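Local coordinates for methyltransferase (Streptomyces avermitilis, PDB 3GIW), which binds S-adenosyl-L-homocysteine and is probably an S-adenosylmethionine-dependent methyltransferase with a Rossmann-type fold, its substrate not established, at residues I17-I31 with Y38-R50. Numbering follows the deposited sequence. Where two conformers were deposited one is given.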
loop_
_atom_site.group_PDB
_atom_site.type_symbol
_atom_site.label_atom_id
_atom_site.label_comp_id
_atom_site.label_asym_id
_atom_site.label_seq_id
_atom_site.Cartn_x
_atom_site.Cartn_y
_atom_site.Cartn_z
ATOM N N ILE A 17 -14.440 6.720 -15.289
ATOM C CA ILE A 17 -14.252 5.459 -14.555
ATOM C C ILE A 17 -13.750 4.260 -15.381
ATOM O O ILE A 17 -13.119 3.364 -14.830
ATOM C CB ILE A 17 -15.574 5.043 -13.838
ATOM C CG1 ILE A 17 -16.003 6.112 -12.835
ATOM C CG2 ILE A 17 -15.435 3.670 -13.138
ATOM C CD1 ILE A 17 -15.123 6.212 -11.650
ATOM N N ASP A 18 -14.029 4.219 -16.677
ATOM C CA ASP A 18 -13.690 3.046 -17.518
ATOM C C ASP A 18 -14.087 1.702 -16.870
ATOM O O ASP A 18 -13.241 0.910 -16.431
ATOM C CB ASP A 18 -12.213 3.047 -17.922
ATOM C CG ASP A 18 -11.857 1.917 -18.910
ATOM O OD1 ASP A 18 -12.760 1.350 -19.568
ATOM O OD2 ASP A 18 -10.656 1.573 -19.006
ATOM N N THR A 19 -15.387 1.452 -16.837
ATOM C CA THR A 19 -15.939 0.246 -16.226
ATOM C C THR A 19 -15.757 -1.028 -17.043
ATOM O O THR A 19 -16.018 -2.111 -16.528
ATOM C CB THR A 19 -17.441 0.398 -15.965
ATOM O OG1 THR A 19 -18.128 0.496 -17.220
ATOM C CG2 THR A 19 -17.709 1.612 -15.093
ATOM N N GLU A 20 -15.324 -0.917 -18.300
ATOM C CA GLU A 20 -15.228 -2.081 -19.167
ATOM C C GLU A 20 -13.875 -2.784 -19.131
ATOM O O GLU A 20 -13.753 -3.857 -19.706
ATOM C CB GLU A 20 -15.603 -1.717 -20.612
ATOM C CG GLU A 20 -17.028 -1.195 -20.761
ATOM C CD GLU A 20 -18.063 -2.090 -20.085
ATOM O OE1 GLU A 20 -18.307 -3.214 -20.598
ATOM O OE2 GLU A 20 -18.628 -1.669 -19.036
ATOM N N SER A 21 -12.876 -2.186 -18.473
ATOM C CA SER A 21 -11.590 -2.862 -18.289
ATOM C C SER A 21 -11.293 -3.033 -16.807
ATOM O O SER A 21 -11.760 -2.265 -15.974
ATOM C CB SER A 21 -10.469 -2.089 -18.976
ATOM O OG SER A 21 -10.202 -0.874 -18.303
ATOM N N ALA A 22 -10.524 -4.072 -16.484
ATOM C CA ALA A 22 -10.153 -4.358 -15.085
ATOM C C ALA A 22 -9.144 -3.327 -14.579
ATOM O O ALA A 22 -8.268 -2.860 -15.336
ATOM C CB ALA A 22 -9.583 -5.770 -14.954
ATOM N N HIS A 23 -9.274 -2.971 -13.296
ATOM C CA HIS A 23 -8.344 -2.087 -12.611
ATOM C C HIS A 23 -7.850 -2.731 -11.315
ATOM O O HIS A 23 -8.627 -3.319 -10.575
ATOM C CB HIS A 23 -8.980 -0.724 -12.245
ATOM C CG HIS A 23 -9.355 0.137 -13.421
ATOM N ND1 HIS A 23 -10.353 -0.184 -14.320
ATOM C CD2 HIS A 23 -8.896 1.352 -13.797
ATOM C CE1 HIS A 23 -10.460 0.779 -15.221
ATOM N NE2 HIS A 23 -9.595 1.729 -14.921
ATOM N N SER A 24 -6.577 -2.557 -11.013
ATOM C CA SER A 24 -5.979 -3.280 -9.889
ATOM C C SER A 24 -6.700 -3.016 -8.537
ATOM O O SER A 24 -6.925 -3.953 -7.740
ATOM C CB SER A 24 -4.469 -3.018 -9.760
ATOM O OG SER A 24 -4.176 -1.670 -9.541
ATOM N N ALA A 25 -7.055 -1.765 -8.237
ATOM C CA ALA A 25 -7.672 -1.466 -6.945
ATOM C C ALA A 25 -9.022 -2.133 -6.803
ATOM O O ALA A 25 -9.451 -2.506 -5.708
ATOM C CB ALA A 25 -7.826 0.033 -6.790
ATOM N N ARG A 26 -9.745 -2.217 -7.918
ATOM C CA ARG A 26 -11.076 -2.799 -7.957
ATOM C C ARG A 26 -11.044 -4.335 -7.875
ATOM O O ARG A 26 -11.907 -4.946 -7.235
ATOM C CB ARG A 26 -11.820 -2.339 -9.232
ATOM C CG ARG A 26 -11.897 -0.801 -9.381
ATOM C CD ARG A 26 -12.442 -0.369 -10.732
ATOM N NE ARG A 26 -11.950 0.978 -11.086
ATOM C CZ ARG A 26 -12.352 1.635 -12.181
ATOM N NH1 ARG A 26 -13.212 1.053 -13.018
ATOM N NH2 ARG A 26 -11.892 2.852 -12.433
ATOM N N ILE A 27 -10.054 -4.960 -8.526
ATOM C CA ILE A 27 -9.859 -6.409 -8.336
ATOM C C ILE A 27 -9.583 -6.714 -6.862
ATOM O O ILE A 27 -10.152 -7.654 -6.286
ATOM C CB ILE A 27 -8.663 -6.926 -9.202
ATOM C CG1 ILE A 27 -8.993 -6.830 -10.698
ATOM C CG2 ILE A 27 -8.279 -8.364 -8.810
ATOM C CD1 ILE A 27 -7.778 -6.976 -11.625
ATOM N N TYR A 28 -8.705 -5.923 -6.252
ATOM C CA TYR A 28 -8.352 -6.141 -4.841
ATOM C C TYR A 28 -9.631 -6.038 -3.981
ATOM O O TYR A 28 -9.922 -6.908 -3.122
ATOM C CB TYR A 28 -7.310 -5.110 -4.438
ATOM C CG TYR A 28 -6.797 -5.169 -3.027
ATOM C CD1 TYR A 28 -7.387 -4.431 -2.023
ATOM C CD2 TYR A 28 -5.652 -5.892 -2.704
ATOM C CE1 TYR A 28 -6.881 -4.456 -0.730
ATOM C CE2 TYR A 28 -5.132 -5.890 -1.432
ATOM C CZ TYR A 28 -5.742 -5.173 -0.452
ATOM O OH TYR A 28 -5.174 -5.196 0.817
ATOM N N ASP A 29 -10.426 -4.987 -4.213
ATOM C CA ASP A 29 -11.641 -4.831 -3.444
ATOM C C ASP A 29 -12.619 -5.996 -3.642
ATOM O O ASP A 29 -13.200 -6.478 -2.670
ATOM C CB ASP A 29 -12.326 -3.493 -3.766
ATOM C CG ASP A 29 -13.290 -3.047 -2.690
ATOM O OD1 ASP A 29 -12.866 -2.906 -1.535
ATOM O OD2 ASP A 29 -14.462 -2.813 -3.018
ATOM N N TYR A 30 -12.803 -6.427 -4.883
ATOM C CA TYR A 30 -13.636 -7.601 -5.194
ATOM C C TYR A 30 -13.173 -8.797 -4.360
ATOM O O TYR A 30 -13.967 -9.433 -3.648
ATOM C CB TYR A 30 -13.589 -7.924 -6.686
ATOM C CG TYR A 30 -14.167 -9.278 -6.997
ATOM C CD1 TYR A 30 -15.514 -9.533 -6.802
ATOM C CD2 TYR A 30 -13.363 -10.312 -7.452
ATOM C CE1 TYR A 30 -16.048 -10.765 -7.069
ATOM C CE2 TYR A 30 -13.869 -11.553 -7.732
ATOM C CZ TYR A 30 -15.232 -11.783 -7.540
ATOM O OH TYR A 30 -15.784 -13.040 -7.793
ATOM N N ILE A 31 -11.877 -9.093 -4.421
ATOM C CA ILE A 31 -11.349 -10.284 -3.748
ATOM C C ILE A 31 -11.479 -10.216 -2.221
ATOM O O ILE A 31 -11.751 -11.244 -1.626
ATOM C CB ILE A 31 -9.893 -10.540 -4.203
ATOM C CG1 ILE A 31 -9.818 -10.921 -5.684
ATOM C CG2 ILE A 31 -9.144 -11.553 -3.265
ATOM C CD1 ILE A 31 -10.429 -12.290 -6.094
ATOM N N TYR A 38 -16.532 -3.778 -10.949
ATOM C CA TYR A 38 -17.400 -3.990 -12.093
ATOM C C TYR A 38 -17.174 -5.398 -12.644
ATOM O O TYR A 38 -16.228 -6.080 -12.241
ATOM C CB TYR A 38 -17.108 -2.902 -13.139
ATOM C CG TYR A 38 -17.485 -1.531 -12.617
ATOM C CD1 TYR A 38 -18.808 -1.137 -12.563
ATOM C CD2 TYR A 38 -16.529 -0.651 -12.127
ATOM C CE1 TYR A 38 -19.174 0.101 -12.048
ATOM C CE2 TYR A 38 -16.888 0.588 -11.619
ATOM C CZ TYR A 38 -18.207 0.962 -11.598
ATOM O OH TYR A 38 -18.600 2.191 -11.088
ATOM N N PRO A 39 -18.058 -5.870 -13.528
ATOM C CA PRO A 39 -17.879 -7.215 -14.073
ATOM C C PRO A 39 -16.474 -7.538 -14.610
ATOM O O PRO A 39 -15.999 -8.670 -14.424
ATOM C CB PRO A 39 -18.955 -7.286 -15.180
ATOM C CG PRO A 39 -20.009 -6.338 -14.723
ATOM C CD PRO A 39 -19.290 -5.218 -14.032
ATOM N N ALA A 40 -15.817 -6.597 -15.285
ATOM C CA ALA A 40 -14.432 -6.841 -15.758
ATOM C C ALA A 40 -13.459 -7.178 -14.607
ATOM O O ALA A 40 -12.533 -7.990 -14.777
ATOM C CB ALA A 40 -13.912 -5.672 -16.558
ATOM N N ASP A 41 -13.665 -6.549 -13.448
ATOM C CA ASP A 41 -12.829 -6.814 -12.258
ATOM C C ASP A 41 -13.102 -8.186 -11.652
ATOM O O ASP A 41 -12.187 -8.915 -11.258
ATOM C CB ASP A 41 -13.057 -5.730 -11.220
ATOM C CG ASP A 41 -12.807 -4.351 -11.761
ATOM O OD1 ASP A 41 -11.678 -4.093 -12.235
ATOM O OD2 ASP A 41 -13.777 -3.552 -11.686
ATOM N N LYS A 42 -14.374 -8.559 -11.566
ATOM C CA LYS A 42 -14.750 -9.913 -11.125
ATOM C C LYS A 42 -14.177 -11.003 -12.047
ATOM O O LYS A 42 -13.681 -12.033 -11.592
ATOM C CB LYS A 42 -16.277 -10.042 -11.066
ATOM C CG LYS A 42 -16.763 -11.444 -10.778
ATOM C CD LYS A 42 -18.266 -11.408 -10.513
ATOM C CE LYS A 42 -18.755 -12.640 -9.807
ATOM N NZ LYS A 42 -18.340 -13.895 -10.422
ATOM N N GLU A 43 -14.249 -10.792 -13.359
ATOM C CA GLU A 43 -13.766 -11.791 -14.300
ATOM C C GLU A 43 -12.259 -11.995 -14.119
ATOM O O GLU A 43 -11.766 -13.137 -14.130
ATOM C CB GLU A 43 -14.065 -11.352 -15.732
ATOM C CG GLU A 43 -13.692 -12.367 -16.843
ATOM C CD GLU A 43 -12.237 -12.310 -17.303
ATOM O OE1 GLU A 43 -11.556 -11.278 -17.131
ATOM O OE2 GLU A 43 -11.769 -13.323 -17.865
ATOM N N ALA A 44 -11.525 -10.891 -13.983
ATOM C CA ALA A 44 -10.089 -10.944 -13.697
ATOM C C ALA A 44 -9.800 -11.661 -12.377
ATOM O O ALA A 44 -8.980 -12.593 -12.344
ATOM C CB ALA A 44 -9.501 -9.529 -13.706
ATOM N N GLY A 45 -10.454 -11.246 -11.289
ATOM C CA GLY A 45 -10.204 -11.868 -9.990
ATOM C C GLY A 45 -10.512 -13.354 -9.984
ATOM O O GLY A 45 -9.783 -14.139 -9.377
ATOM N N ASP A 46 -11.618 -13.731 -10.626
ATOM C CA ASP A 46 -12.005 -15.146 -10.705
ATOM C C ASP A 46 -10.984 -15.960 -11.523
ATOM O O ASP A 46 -10.625 -17.069 -11.121
ATOM C CB ASP A 46 -13.418 -15.295 -11.266
ATOM C CG ASP A 46 -14.492 -14.858 -10.299
ATOM O OD1 ASP A 46 -14.212 -14.635 -9.112
ATOM O OD2 ASP A 46 -15.666 -14.779 -10.743
ATOM N N ALA A 47 -10.498 -15.421 -12.631
ATOM C CA ALA A 47 -9.451 -16.091 -13.426
ATOM C C ALA A 47 -8.177 -16.252 -12.600
ATOM O O ALA A 47 -7.495 -17.279 -12.666
ATOM C CB ALA A 47 -9.153 -15.316 -14.728
HETATM N N MSE A 48 -7.820 -15.225 -11.831
HETATM C CA MSE A 48 -6.597 -15.288 -11.038
HETATM C C MSE A 48 -6.684 -16.266 -9.879
HETATM O O MSE A 48 -5.724 -17.000 -9.584
HETATM C CB MSE A 48 -6.273 -13.910 -10.523
HETATM C CG MSE A 48 -5.942 -12.946 -11.626
HETATM SE SE MSE A 48 -5.960 -11.086 -11.002
HETATM C CE MSE A 48 -5.413 -10.312 -12.686
ATOM N N SER A 49 -7.839 -16.299 -9.206
ATOM C CA SER A 49 -8.067 -17.270 -8.126
ATOM C C SER A 49 -8.061 -18.729 -8.642
ATOM O O SER A 49 -7.702 -19.631 -7.887
ATOM C CB SER A 49 -9.374 -16.984 -7.377
ATOM O OG SER A 49 -9.301 -15.757 -6.675
ATOM N N ARG A 50 -8.454 -18.946 -9.908
ATOM C CA ARG A 50 -8.374 -20.283 -10.495
ATOM C C ARG A 50 -6.909 -20.725 -10.602
ATOM O O ARG A 50 -6.588 -21.899 -10.407
ATOM C CB ARG A 50 -9.087 -20.350 -11.857
ATOM C CG ARG A 50 -10.615 -20.426 -11.759
ATOM C CD ARG A 50 -11.278 -20.323 -13.141
ATOM N NE ARG A 50 -12.733 -20.312 -13.035
ATOM C CZ ARG A 50 -13.545 -20.194 -14.080
ATOM N NH1 ARG A 50 -13.035 -20.067 -15.304
ATOM N NH2 ARG A 50 -14.871 -20.221 -13.912
HETATM O O HOH W 1 -17.141 -4.462 -16.467
HETATM O O HOH W 2 -13.537 -1.594 -13.729
#
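The Asp41 carboxylate is gripped at both oxygens. OD1 accepts the backbone N-H of His23, with N to OD1 at 2.9 Å and a nearly straight bond (166°). OD2 takes the N-H of Tyr38 on its anti lone pair, as in half of a capping box. It also accepts a water that links it to Ser21 O and Arg26 NH1. His23 and Tyr38 are the N-caps of helices 24-31 and 39-51, so one buried carboxylate ties together two helix starts. Its negative charge probably interacts favourably with both helix dipoles. Both helices precede strand 81-85, the first of the Rossmann-type sheet. Tyr28 on helix 24-31 belongs to the S-adenosyl-L-homocysteine site, which lacks that ligand in this chain.

Arg26 is held flat beside this site. Its NH1 and NH2 both donate to Ile17 O, and NH2 also pairs with Asp114. The His23 ring lies over one guanidinium face.

At the outer end, the methyl CG2 of Thr19 sits 3.5 Å from the Tyr38 ring centroid, a CH-pi contact over the face. Ile17 CG2 reaches Tyr38 CE2 at 3.7 Å. With an alanine at Tyr38, both methyls would probably lose their aromatic partner and a gap would probably open beside Arg26.

Further along, Ile27 is a knob in the hole formed by Asp41, Ala44, Gly45 and Met48. Tyr30 has CG anti to its backbone N (chi1 167°), which lays the ring over Lys42 CA. Tyr30 OH donates to Asp46 OD1 at 2.6 Å, while Asp46 OD2 receives Lys42 NZ at 2.8 Å on its syn lone pair.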